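1,3,6,8-tetrahydroxynaphthalene synthase (Streptomyces coelicolor, PDB 1U0M) condenses five malonyl-CoA units into a linear pentaketide and cyclises it to 1,3,6,8-tetrahydroxynaphthalene, a precursor of melanin and naphthoquinone metabolites. Local coordinates at residues A[168-173]-A[203-208]. Residues are numbered along the deposited sequence; the frame is centred on the assembly and turned at random.
Sequences ALIVAC and AVVRGR
A168 to I170 and A203 to V205 run antiparallel, their short axes 4.8 Å apart at 158°, with A168-V205 and I170-A203 as hydrogen-bonded pairs flanking the non-hydrogen-bonded pair L169-V204. The I170 pair is held by two short bonds, I170 N to A203 O and A203 N to I170 O, both 2.8 Å. At A168 the ladder is less even: V205 N meets A168 O at 3.0 Å in the carbonyl plane, whereas A168 N reaches V205 O at 3.3 Å from 51° out of the V205 carbonyl plane. Side chains alternate in face accordingly. V205 CG2, which sits between its own backbone N and carbonyl carbon, presses on A168 CB at 3.3 Å, tighter than usual van der Waals contact, while V205 CG1 meets I170 CD1 at 4.1 Å, the two side chains crossing at about a right angle. Helix 148-162 packs on this face through A152 and A156. On the other face, L169 extends with CG anti to N (chi1 176°), bringing L169 CD1 within 3.9 Å of V204 CG2; helix 73-99 lies against both residues. Strand pairing between two helical layers, where parallel strands 108-112 and 167-175 give way to antiparallel pairing with strand 198-206, is characteristic of the alpha-beta-alpha-beta-alpha thiolase fold, here in its N-terminal half.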
# COMPACT_ATOMS: atom_id res chain seq x y z
N ALA A 168 -10.65 5.61 12.87
CA ALA A 168 -9.50 5.05 12.17
C ALA A 168 -8.21 5.24 12.96
O ALA A 168 -8.05 6.22 13.68
CB ALA A 168 -9.37 5.68 10.79
N LEU A 169 -7.30 4.29 12.82
CA LEU A 169 -6.02 4.37 13.50
C LEU A 169 -4.90 4.53 12.48
O LEU A 169 -4.67 3.65 11.65
CB LEU A 169 -5.76 3.11 14.33
CG LEU A 169 -4.37 3.10 15.01
CD1 LEU A 169 -4.25 4.27 15.97
CD2 LEU A 169 -4.16 1.78 15.74
N ILE A 170 -4.21 5.66 12.55
CA ILE A 170 -3.11 5.92 11.65
C ILE A 170 -1.79 5.61 12.33
O ILE A 170 -1.49 6.16 13.39
CB ILE A 170 -3.07 7.38 11.23
CG1 ILE A 170 -4.38 7.74 10.52
CG2 ILE A 170 -1.89 7.63 10.31
CD1 ILE A 170 -4.45 9.18 10.10
N VAL A 171 -1.01 4.72 11.72
CA VAL A 171 0.30 4.36 12.27
C VAL A 171 1.38 4.59 11.23
O VAL A 171 1.29 4.09 10.12
CB VAL A 171 0.37 2.89 12.69
CG1 VAL A 171 1.76 2.58 13.21
CG2 VAL A 171 -0.67 2.60 13.76
N ALA A 172 2.39 5.37 11.61
CA ALA A 172 3.51 5.65 10.73
C ALA A 172 4.76 5.06 11.38
O ALA A 172 5.09 5.37 12.52
CB ALA A 172 3.65 7.15 10.55
N CYS A 173 5.45 4.19 10.66
CA CYS A 173 6.66 3.57 11.19
C CYS A 173 7.78 3.75 10.17
O CYS A 173 7.73 3.19 9.09
CB CYS A 173 6.42 2.08 11.44
SG CYS A 173 7.74 1.25 12.32
N ALA A 203 -1.83 8.07 15.35
CA ALA A 203 -2.87 9.04 15.68
C ALA A 203 -4.23 8.49 15.33
O ALA A 203 -4.40 7.80 14.33
CB ALA A 203 -2.63 10.34 14.93
N VAL A 204 -5.21 8.81 16.17
CA VAL A 204 -6.56 8.33 15.93
C VAL A 204 -7.38 9.44 15.31
O VAL A 204 -7.14 10.62 15.57
CB VAL A 204 -7.22 7.88 17.23
CG1 VAL A 204 -8.55 7.20 16.92
CG2 VAL A 204 -6.29 6.95 17.98
N VAL A 205 -8.34 9.06 14.48
CA VAL A 205 -9.22 10.03 13.86
C VAL A 205 -10.65 9.57 14.09
O VAL A 205 -11.22 8.83 13.29
CB VAL A 205 -8.96 10.17 12.35
CG1 VAL A 205 -7.63 10.86 12.12
CG2 VAL A 205 -8.96 8.80 11.70
N ARG A 206 -11.21 10.00 15.22
CA ARG A 206 -12.57 9.64 15.57
C ARG A 206 -13.53 10.61 14.90
O ARG A 206 -13.39 11.82 15.04
CB ARG A 206 -12.74 9.67 17.10
CG ARG A 206 -12.56 11.04 17.72
CD ARG A 206 -12.33 10.96 19.23
NE ARG A 206 -13.31 11.73 19.99
CZ ARG A 206 -13.11 12.21 21.22
NH1 ARG A 206 -11.95 12.00 21.83
NH2 ARG A 206 -14.06 12.90 21.83
N GLY A 207 -14.48 10.07 14.16
CA GLY A 207 -15.46 10.90 13.48
C GLY A 207 -16.56 11.23 14.45
O GLY A 207 -17.26 12.24 14.31
N ARG A 208 -16.72 10.38 15.46
CA ARG A 208 -17.73 10.53 16.49
C ARG A 208 -17.75 11.96 17.03
O ARG A 208 -18.81 12.54 17.25
CB ARG A 208 -17.47 9.54 17.63
CG ARG A 208 -16.87 10.16 18.90
CD ARG A 208 -15.59 9.47 19.31
NE ARG A 208 -15.26 9.72 20.71
CZ ARG A 208 -14.15 9.29 21.31
NH1 ARG A 208 -13.27 8.59 20.62
NH2 ARG A 208 -13.93 9.55 22.59